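Long-range contacts in response regulator receiver protein (Sinorhizobium medicae, PDB 2RDM), which is of unknown function but, as a CheY-like receiver domain, probably accepts a phosphoryl group on an aspartate in two-component signalling: residues Phe21-Phe30 with Phe108-Ser118; Gly66-Arg74 with Glu92-Ile103. The protein carries 1 engineered substitution. All coordinates share one frame; numbering follows the deposited sequence. Where two conformers were deposited one is given.

Interaction 1: residues Phe21-Phe30 with Phe108-Ser118; sequences FESTLTDAGF and FTSAQLITAVS
The first and last helices of the CheY-like receiver fold pack here on one side of the parallel sheet. I114 of helix 110-122 meets T24 and L25 of helix 15-27 and A28 just after it. The short axes cross at -59°. The contact between them is mostly apolar. I114 turns CG1 anti to its carbonyl carbon (chi1 -68°), which carries CD1 in among the three residues. CD1 lies 3.7 Å from A28 CB and 3.7 Å from L25 CD2. It also touches T24 CG2, and the L25 and I114 side chains run antiparallel alongside one another. Replacing I114 with an alanine would probably open a gap where CD1 sits, and A28 CB and L25 CD2 would lose their nearest partner across the contact. T24 CG2 also rests 3.7 Å from S110 CB, while T24 OG1 is turned back to bond D20 O in its own helix. At one end F21 and F108 lie with near-parallel planes, 11° apart, but the rings are displaced, with little of one lying over the other. F21 CE1 still comes within 3.7 Å of F108 CZ, and L113 CD2 packs obliquely on the F21 ring. Both phenylalanines also touch I85 of strand 82-86. T109 and Q112 form a capping box that starts helix 110-122. Helix 15-27 ends in a Schellman motif at G29, after which F30 turns back to the other helix. V117 CG1 sits 3.7 Å from F30 CZ, and S118 OG, bonded to I114 O, lies in plane at the edge of the F30 ring.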
loop_
_atom_site.group_PDB
_atom_site.type_symbol
_atom_site.label_atom_id
_atom_site.label_comp_id
_atom_site.label_asym_id
_atom_site.label_seq_id
_atom_site.Cartn_x
_atom_site.Cartn_y
_atom_site.Cartn_z
ATOM N N PHE A 21 -8.900 -24.111 13.714
ATOM C CA PHE A 21 -9.067 -23.074 12.704
ATOM C C PHE A 21 -10.543 -22.882 12.379
ATOM O O PHE A 21 -10.999 -21.745 12.245
ATOM C CB PHE A 21 -8.257 -23.375 11.429
ATOM C CG PHE A 21 -6.767 -23.477 11.653
ATOM C CD1 PHE A 21 -6.105 -22.579 12.493
ATOM C CD2 PHE A 21 -6.020 -24.459 11.008
ATOM C CE1 PHE A 21 -4.729 -22.672 12.699
ATOM C CE2 PHE A 21 -4.641 -24.562 11.214
ATOM C CZ PHE A 21 -3.997 -23.665 12.058
ATOM N N GLU A 22 -11.287 -23.989 12.288
ATOM C CA GLU A 22 -12.715 -23.950 11.963
ATOM C C GLU A 22 -13.510 -23.153 12.987
ATOM O O GLU A 22 -14.299 -22.287 12.606
ATOM C CB GLU A 22 -13.297 -25.366 11.825
ATOM C CG GLU A 22 -14.779 -25.419 11.474
ATOM C CD GLU A 22 -15.228 -26.782 10.965
ATOM O OE1 GLU A 22 -14.495 -27.786 11.142
ATOM O OE2 GLU A 22 -16.326 -26.844 10.376
ATOM N N SER A 23 -13.303 -23.444 14.275
ATOM C CA SER A 23 -14.047 -22.760 15.339
ATOM C C SER A 23 -13.650 -21.294 15.478
ATOM O O SER A 23 -14.499 -20.458 15.766
ATOM C CB SER A 23 -13.925 -23.483 16.682
ATOM O OG SER A 23 -12.569 -23.672 17.034
ATOM N N THR A 24 -12.366 -20.996 15.260
ATOM C CA THR A 24 -11.873 -19.613 15.181
ATOM C C THR A 24 -12.641 -18.832 14.117
ATOM O O THR A 24 -13.163 -17.750 14.385
ATOM C CB THR A 24 -10.345 -19.570 14.904
ATOM O OG1 THR A 24 -9.650 -20.105 16.033
ATOM C CG2 THR A 24 -9.850 -18.148 14.656
ATOM N N LEU A 25 -12.757 -19.416 12.927
ATOM C CA LEU A 25 -13.459 -18.758 11.837
ATOM C C LEU A 25 -14.974 -18.660 12.061
ATOM O O LEU A 25 -15.577 -17.634 11.734
ATOM C CB LEU A 25 -13.120 -19.413 10.490
ATOM C CG LEU A 25 -11.675 -19.271 9.980
ATOM C CD1 LEU A 25 -11.344 -20.332 8.937
ATOM C CD2 LEU A 25 -11.419 -17.866 9.429
ATOM N N THR A 26 -15.594 -19.705 12.619
ATOM C CA THR A 26 -17.043 -19.628 12.903
ATOM C C THR A 26 -17.386 -18.637 14.017
ATOM O O THR A 26 -18.415 -17.964 13.945
ATOM C CB THR A 26 -17.701 -20.996 13.185
ATOM O OG1 THR A 26 -17.033 -21.633 14.272
ATOM C CG2 THR A 26 -17.650 -21.886 11.956
ATOM N N ASP A 27 -16.512 -18.517 15.018
ATOM C CA ASP A 27 -16.678 -17.495 16.073
ATOM C C ASP A 27 -16.660 -16.071 15.521
ATOM O O ASP A 27 -17.387 -15.204 16.012
ATOM C CB ASP A 27 -15.606 -17.631 17.161
ATOM C CG ASP A 27 -15.791 -18.868 18.022
ATOM O OD1 ASP A 27 -16.896 -19.448 18.031
ATOM O OD2 ASP A 27 -14.814 -19.270 18.686
ATOM N N ALA A 28 -15.840 -15.849 14.489
ATOM C CA ALA A 28 -15.717 -14.545 13.839
ATOM C C ALA A 28 -16.843 -14.234 12.860
ATOM O O ALA A 28 -16.881 -13.147 12.289
ATOM C CB ALA A 28 -14.391 -14.434 13.144
ATOM N N GLY A 29 -17.748 -15.188 12.658
ATOM C CA GLY A 29 -18.935 -14.965 11.838
ATOM C C GLY A 29 -18.934 -15.639 10.474
ATOM O O GLY A 29 -19.881 -15.472 9.701
ATOM N N PHE A 30 -17.880 -16.393 10.168
ATOM C CA PHE A 30 -17.770 -17.064 8.863
ATOM C C PHE A 30 -18.452 -18.431 8.872
ATOM O O PHE A 30 -18.448 -19.123 9.890
ATOM C CB PHE A 30 -16.299 -17.262 8.452
ATOM C CG PHE A 30 -15.513 -15.982 8.354
ATOM C CD1 PHE A 30 -15.587 -15.197 7.213
ATOM C CD2 PHE A 30 -14.702 -15.560 9.408
ATOM C CE1 PHE A 30 -14.865 -13.997 7.121
ATOM C CE2 PHE A 30 -13.973 -14.369 9.328
ATOM C CZ PHE A 30 -14.060 -13.581 8.184
ATOM N N PHE A 108 1.058 -18.784 14.922
ATOM C CA PHE A 108 0.297 -17.552 14.746
ATOM C C PHE A 108 -0.963 -17.653 15.577
ATOM O O PHE A 108 -1.369 -18.750 15.973
ATOM C CB PHE A 108 -0.015 -17.272 13.259
ATOM C CG PHE A 108 -0.768 -18.371 12.576
ATOM C CD1 PHE A 108 -2.162 -18.372 12.571
ATOM C CD2 PHE A 108 -0.092 -19.390 11.911
ATOM C CE1 PHE A 108 -2.864 -19.398 11.947
ATOM C CE2 PHE A 108 -0.788 -20.407 11.276
ATOM C CZ PHE A 108 -2.173 -20.410 11.301
ATOM N N THR A 109 -1.594 -16.514 15.834
ATOM C CA THR A 109 -2.727 -16.467 16.729
ATOM C C THR A 109 -4.031 -16.460 15.954
ATOM O O THR A 109 -4.046 -16.239 14.743
ATOM C CB THR A 109 -2.681 -15.209 17.592
ATOM O OG1 THR A 109 -2.838 -14.065 16.748
ATOM C CG2 THR A 109 -1.337 -15.124 18.313
ATOM N N SER A 110 -5.118 -16.695 16.675
ATOM C CA SER A 110 -6.465 -16.570 16.139
ATOM C C SER A 110 -6.727 -15.178 15.562
ATOM O O SER A 110 -7.338 -15.050 14.500
ATOM C CB SER A 110 -7.486 -16.890 17.234
ATOM O OG SER A 110 -7.318 -16.017 18.346
ATOM N N ALA A 111 -6.269 -14.144 16.263
ATOM C CA ALA A 111 -6.400 -12.764 15.788
ATOM C C ALA A 111 -5.714 -12.563 14.439
ATOM O O ALA A 111 -6.269 -11.932 13.546
ATOM C CB ALA A 111 -5.839 -11.799 16.813
ATOM N N GLN A 112 -4.507 -13.107 14.289
ATOM C CA GLN A 112 -3.780 -12.995 13.040
ATOM C C GLN A 112 -4.534 -13.652 11.887
ATOM O O GLN A 112 -4.555 -13.120 10.780
ATOM C CB GLN A 112 -2.425 -13.663 13.182
ATOM C CG GLN A 112 -1.352 -12.781 13.770
ATOM C CD GLN A 112 -0.128 -13.597 14.112
ATOM O OE1 GLN A 112 -0.043 -14.166 15.199
ATOM N NE2 GLN A 112 0.809 -13.676 13.188
ATOM N N LEU A 113 -5.138 -14.813 12.147
ATOM C CA LEU A 113 -5.838 -15.539 11.100
ATOM C C LEU A 113 -7.049 -14.719 10.643
ATOM O O LEU A 113 -7.271 -14.533 9.439
ATOM C CB LEU A 113 -6.282 -16.919 11.584
ATOM C CG LEU A 113 -7.222 -17.723 10.666
ATOM C CD1 LEU A 113 -6.651 -17.907 9.255
ATOM C CD2 LEU A 113 -7.523 -19.078 11.298
ATOM N N ILE A 114 -7.796 -14.223 11.618
ATOM C CA ILE A 114 -9.040 -13.473 11.367
ATOM C C ILE A 114 -8.775 -12.138 10.649
ATOM O O ILE A 114 -9.505 -11.758 9.716
ATOM C CB ILE A 114 -9.803 -13.237 12.702
ATOM C CG1 ILE A 114 -10.345 -14.561 13.286
ATOM C CG2 ILE A 114 -10.935 -12.254 12.514
ATOM C CD1 ILE A 114 -11.007 -15.496 12.269
ATOM N N THR A 115 -7.747 -11.424 11.106
ATOM C CA THR A 115 -7.295 -10.188 10.479
ATOM C C THR A 115 -6.884 -10.423 9.026
ATOM O O THR A 115 -7.291 -9.685 8.159
ATOM C CB THR A 115 -6.141 -9.529 11.286
ATOM O OG1 THR A 115 -6.624 -9.204 12.599
ATOM C CG2 THR A 115 -5.682 -8.260 10.603
ATOM N N ALA A 116 -6.112 -11.478 8.765
ATOM C CA ALA A 116 -5.686 -11.802 7.412
ATOM C C ALA A 116 -6.877 -12.053 6.498
ATOM O O ALA A 116 -6.961 -11.479 5.414
ATOM C CB ALA A 116 -4.766 -13.032 7.423
ATOM N N VAL A 117 -7.809 -12.879 6.956
ATOM C CA VAL A 117 -8.966 -13.262 6.139
ATOM C C VAL A 117 -9.823 -12.022 5.853
ATOM O O VAL A 117 -10.145 -11.752 4.692
ATOM C CB VAL A 117 -9.788 -14.403 6.817
ATOM C CG1 VAL A 117 -11.113 -14.641 6.125
ATOM C CG2 VAL A 117 -8.987 -15.710 6.789
ATOM N N SER A 118 -10.121 -11.260 6.903
ATOM C CA SER A 118 -11.016 -10.070 6.803
ATOM C C SER A 118 -10.430 -8.972 5.927
ATOM O O SER A 118 -11.140 -8.356 5.113
ATOM C CB SER A 118 -11.287 -9.507 8.206
ATOM O OG SER A 118 -11.802 -10.500 9.080
#

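Interaction 2: residues Gly66-Arg74 with Glu92-Ile103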
loop_
_atom_site.group_PDB
_atom_site.type_symbol
_atom_site.label_atom_id
_atom_site.label_comp_id
_atom_site.label_asym_id
_atom_site.label_seq_id
_atom_site.Cartn_x
_atom_site.Cartn_y
_atom_site.Cartn_z
ATOM N N GLY A 66 -1.002 -27.128 -1.528
ATOM C CA GLY A 66 -1.730 -25.884 -1.307
ATOM C C GLY A 66 -1.459 -24.791 -2.322
ATOM O O GLY A 66 -2.336 -23.944 -2.578
ATOM N N TRP A 67 -0.259 -24.798 -2.899
ATOM C CA TRP A 67 0.076 -23.857 -3.975
ATOM C C TRP A 67 -0.862 -24.079 -5.156
ATOM O O TRP A 67 -1.387 -23.124 -5.748
ATOM C CB TRP A 67 1.530 -24.002 -4.442
ATOM C CG TRP A 67 2.575 -23.982 -3.350
ATOM C CD1 TRP A 67 3.503 -24.955 -3.086
ATOM C CD2 TRP A 67 2.808 -22.938 -2.402
ATOM N NE1 TRP A 67 4.298 -24.572 -2.031
ATOM C CE2 TRP A 67 3.891 -23.334 -1.598
ATOM C CE3 TRP A 67 2.215 -21.693 -2.165
ATOM C CZ2 TRP A 67 4.379 -22.543 -0.561
ATOM C CZ3 TRP A 67 2.686 -20.918 -1.129
ATOM C CH2 TRP A 67 3.772 -21.341 -0.339
ATOM N N GLN A 68 -1.099 -25.356 -5.456
ATOM C CA GLN A 68 -1.979 -25.717 -6.556
ATOM C C GLN A 68 -3.444 -25.425 -6.242
ATOM O O GLN A 68 -4.203 -24.991 -7.132
ATOM C CB GLN A 68 -1.771 -27.170 -6.974
ATOM C CG GLN A 68 -2.426 -27.537 -8.300
ATOM C CD GLN A 68 -2.307 -26.459 -9.382
ATOM O OE1 GLN A 68 -1.216 -25.978 -9.698
ATOM N NE2 GLN A 68 -3.437 -26.102 -9.973
ATOM N N VAL A 69 -3.836 -25.599 -4.975
ATOM C CA VAL A 69 -5.197 -25.249 -4.521
ATOM C C VAL A 69 -5.479 -23.778 -4.819
ATOM O O VAL A 69 -6.532 -23.435 -5.374
ATOM C CB VAL A 69 -5.422 -25.513 -2.996
ATOM C CG1 VAL A 69 -6.814 -25.015 -2.555
ATOM C CG2 VAL A 69 -5.304 -26.994 -2.689
ATOM N N ALA A 70 -4.519 -22.922 -4.470
ATOM C CA ALA A 70 -4.683 -21.474 -4.666
ATOM C C ALA A 70 -4.793 -21.078 -6.146
ATOM O O ALA A 70 -5.565 -20.177 -6.497
ATOM C CB ALA A 70 -3.550 -20.725 -3.973
ATOM N N ARG A 71 -4.037 -21.756 -7.008
ATOM C CA ARG A 71 -4.081 -21.506 -8.449
ATOM C C ARG A 71 -5.457 -21.816 -8.997
ATOM O O ARG A 71 -6.012 -21.015 -9.749
ATOM C CB ARG A 71 -3.017 -22.311 -9.194
ATOM C CG ARG A 71 -1.626 -21.942 -8.766
ATOM C CD ARG A 71 -0.548 -22.290 -9.789
ATOM N NE ARG A 71 0.728 -22.432 -9.090
ATOM C CZ ARG A 71 1.467 -21.409 -8.670
ATOM N NH1 ARG A 71 1.076 -20.147 -8.905
ATOM N NH2 ARG A 71 2.600 -21.648 -8.019
ATOM N N VAL A 72 -6.011 -22.961 -8.591
ATOM C CA VAL A 72 -7.376 -23.343 -8.999
ATOM C C VAL A 72 -8.401 -22.311 -8.514
ATOM O O VAL A 72 -9.248 -21.847 -9.297
ATOM C CB VAL A 72 -7.742 -24.758 -8.513
ATOM C CG1 VAL A 72 -9.184 -25.078 -8.844
ATOM C CG2 VAL A 72 -6.824 -25.783 -9.167
ATOM N N ALA A 73 -8.291 -21.918 -7.245
ATOM C CA ALA A 73 -9.180 -20.878 -6.682
ATOM C C ALA A 73 -9.132 -19.595 -7.501
ATOM O O ALA A 73 -10.179 -18.994 -7.798
ATOM C CB ALA A 73 -8.844 -20.604 -5.197
ATOM N N ARG A 74 -7.931 -19.199 -7.915
ATOM C CA ARG A 74 -7.757 -17.960 -8.689
ATOM C C ARG A 74 -8.182 -18.053 -10.156
ATOM O O ARG A 74 -8.541 -17.044 -10.763
ATOM C CB ARG A 74 -6.329 -17.443 -8.547
ATOM C CG ARG A 74 -6.038 -16.856 -7.161
ATOM C CD ARG A 74 -6.635 -15.463 -7.027
ATOM N NE ARG A 74 -6.315 -14.822 -5.755
ATOM C CZ ARG A 74 -5.205 -14.120 -5.509
ATOM N NH1 ARG A 74 -4.272 -13.953 -6.438
ATOM N NH2 ARG A 74 -5.032 -13.571 -4.325
ATOM N N GLU A 92 9.200 -20.501 0.475
ATOM C CA GLU A 92 8.643 -21.062 -0.757
ATOM C C GLU A 92 7.484 -20.217 -1.305
ATOM O O GLU A 92 7.174 -20.290 -2.488
ATOM C CB GLU A 92 8.143 -22.486 -0.521
ATOM C CG GLU A 92 9.145 -23.401 0.170
ATOM C CD GLU A 92 8.511 -24.689 0.656
ATOM O OE1 GLU A 92 7.471 -24.627 1.353
ATOM O OE2 GLU A 92 9.057 -25.768 0.344
ATOM N N TRP A 93 6.853 -19.430 -0.438
ATOM C CA TRP A 93 5.798 -18.488 -0.861
ATOM C C TRP A 93 6.306 -17.463 -1.876
ATOM O O TRP A 93 5.572 -17.062 -2.786
ATOM C CB TRP A 93 5.215 -17.788 0.366
ATOM C CG TRP A 93 4.177 -16.716 0.105
ATOM C CD1 TRP A 93 2.837 -16.899 -0.086
ATOM C CD2 TRP A 93 4.401 -15.302 0.066
ATOM N NE1 TRP A 93 2.211 -15.678 -0.268
ATOM C CE2 TRP A 93 3.149 -14.684 -0.180
ATOM C CE3 TRP A 93 5.539 -14.494 0.199
ATOM C CZ2 TRP A 93 3.009 -13.304 -0.276
ATOM C CZ3 TRP A 93 5.402 -13.124 0.098
ATOM C CH2 TRP A 93 4.139 -12.537 -0.135
ATOM N N ALA A 94 7.560 -17.038 -1.720
ATOM C CA ALA A 94 8.150 -16.034 -2.605
ATOM C C ALA A 94 8.189 -16.494 -4.061
ATOM O O ALA A 94 8.139 -15.677 -4.972
ATOM C CB ALA A 94 9.540 -15.668 -2.132
ATOM N N SER A 95 8.256 -17.808 -4.272
ATOM C CA SER A 95 8.271 -18.368 -5.613
ATOM C C SER A 95 6.973 -19.078 -6.024
ATOM O O SER A 95 6.756 -19.309 -7.212
ATOM C CB SER A 95 9.456 -19.316 -5.777
ATOM O OG SER A 95 9.414 -20.298 -4.772
ATOM N N ASN A 96 6.115 -19.409 -5.059
ATOM C CA ASN A 96 4.938 -20.240 -5.340
ATOM C C ASN A 96 3.581 -19.619 -5.005
ATOM O O ASN A 96 2.559 -20.059 -5.531
ATOM C CB ASN A 96 5.046 -21.587 -4.632
ATOM C CG ASN A 96 6.220 -22.406 -5.107
ATOM O OD1 ASN A 96 6.208 -22.941 -6.211
ATOM N ND2 ASN A 96 7.239 -22.514 -4.271
ATOM N N GLY A 97 3.571 -18.631 -4.112
ATOM C CA GLY A 97 2.321 -17.972 -3.701
ATOM C C GLY A 97 1.752 -17.153 -4.836
ATOM O O GLY A 97 2.484 -16.727 -5.721
ATOM N N VAL A 98 0.433 -16.947 -4.823
ATOM C CA VAL A 98 -0.224 -16.126 -5.828
ATOM C C VAL A 98 -0.186 -14.649 -5.407
ATOM O O VAL A 98 -0.028 -14.339 -4.229
ATOM C CB VAL A 98 -1.705 -16.582 -6.081
ATOM C CG1 VAL A 98 -1.745 -17.954 -6.742
ATOM C CG2 VAL A 98 -2.530 -16.583 -4.797
ATOM N N PRO A 99 -0.331 -13.720 -6.361
ATOM C CA PRO A 99 -0.252 -12.327 -5.925
ATOM C C PRO A 99 -1.320 -11.965 -4.898
ATOM O O PRO A 99 -2.427 -12.501 -4.955
ATOM C CB PRO A 99 -0.503 -11.565 -7.214
ATOM C CG PRO A 99 -0.072 -12.501 -8.288
ATOM C CD PRO A 99 -0.531 -13.817 -7.818
ATOM N N ASP A 100 -0.966 -11.066 -3.977
ATOM C CA ASP A 100 -1.852 -10.537 -2.930
ATOM C C ASP A 100 -2.373 -11.553 -1.915
ATOM O O ASP A 100 -3.375 -11.307 -1.244
ATOM C CB ASP A 100 -3.028 -9.737 -3.530
ATOM C CG ASP A 100 -2.568 -8.623 -4.425
ATOM O OD1 ASP A 100 -1.743 -7.805 -3.971
ATOM O OD2 ASP A 100 -3.026 -8.570 -5.581
ATOM N N SER A 101 -1.692 -12.689 -1.805
ATOM C CA SER A 101 -2.027 -13.671 -0.800
ATOM C C SER A 101 -1.263 -13.335 0.476
ATOM O O SER A 101 -0.362 -12.484 0.455
ATOM C CB SER A 101 -1.663 -15.059 -1.302
ATOM O OG SER A 101 -0.252 -15.124 -1.563
ATOM N N ILE A 102 -1.652 -13.965 1.585
ATOM C CA ILE A 102 -0.922 -13.857 2.852
ATOM C C ILE A 102 -0.486 -15.265 3.251
ATOM O O ILE A 102 -1.269 -16.196 3.135
ATOM C CB ILE A 102 -1.815 -13.233 3.939
ATOM C CG1 ILE A 102 -2.128 -11.767 3.586
ATOM C CG2 ILE A 102 -1.190 -13.322 5.326
ATOM C CD1 ILE A 102 -3.066 -11.079 4.574
ATOM N N ILE A 103 0.758 -15.435 3.688
ATOM C CA ILE A 103 1.128 -16.706 4.317
ATOM C C ILE A 103 1.323 -16.521 5.829
ATOM O O ILE A 103 1.983 -15.566 6.262
ATOM C CB ILE A 103 2.360 -17.407 3.639
ATOM C CG1 ILE A 103 2.620 -18.778 4.292
ATOM C CG2 ILE A 103 3.592 -16.515 3.641
ATOM C CD1 ILE A 103 3.408 -19.747 3.440
HETATM O O HOH W 1 -0.114 -20.719 -5.019
HETATM O O HOH W 2 2.472 -18.053 -8.237
HETATM O O HOH W 3 3.756 -24.026 -7.237
HETATM O O HOH W 4 -5.720 -12.732 -1.609
#
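W67 sets CG anti to its carbonyl carbon (chi1 -51°), and this sends the indole across to N96. R74 bends at chi2 (-77°) and brings its guanidinium to P99. N96 CB stands over one face of the indole, 3.6 Å from the centroid of the five-membered ring, a CH-pi contact. The amide of N96 is held by ND2, which donates to E92 O at 2.9 Å. E92 O lies over the same face of W67, toward the rim. The far end of the indole reaches W93, with W67 CH2 3.5 Å from W93 CA.

NH1 and NH2 of R74 both donate to P99 O, at 2.8 and 2.9 Å. The oxygen lies in the guanidinium plane. V98 CG2 packs over a face of the same group. Waters bridge the two segments as well. Water 1 donates to W67 O and N96 O, and water 3 joins R71 NH2 to N96 OD1. R71 NH1 also bonds S95 O of the fourth subunit, so this surface continues into the assembly.

The contact joins helix 66-76 to the short helix 93-96 and the loop that leads into edge strand 102-105. The ring of Y84 of strand 82-86 meets those of W67 and W93. On its other flank helix 66-76 packs through V69, V72 and A73 against helix 38-46.

In the fold
Both segments of interaction 2 fall between those of interaction 1 in the sequence. The two contacts lie on opposite sides of the chain's centre, about 19 Å apart between centres. Both rest on strand 82-86, and they touch where A116 CB meets I102 CD1. Interaction 1 is partly buried and joins two long helices and their flanking residues almost wholly by apolar side chains. Interaction 2 is more buried, yet more polar: it joins a helix to a short helix and a loop, whose backbone carbonyls take arginine and water bonds. Each also faces other subunits. Interaction 1 borders the second and third, and interaction 2 the second and fourth.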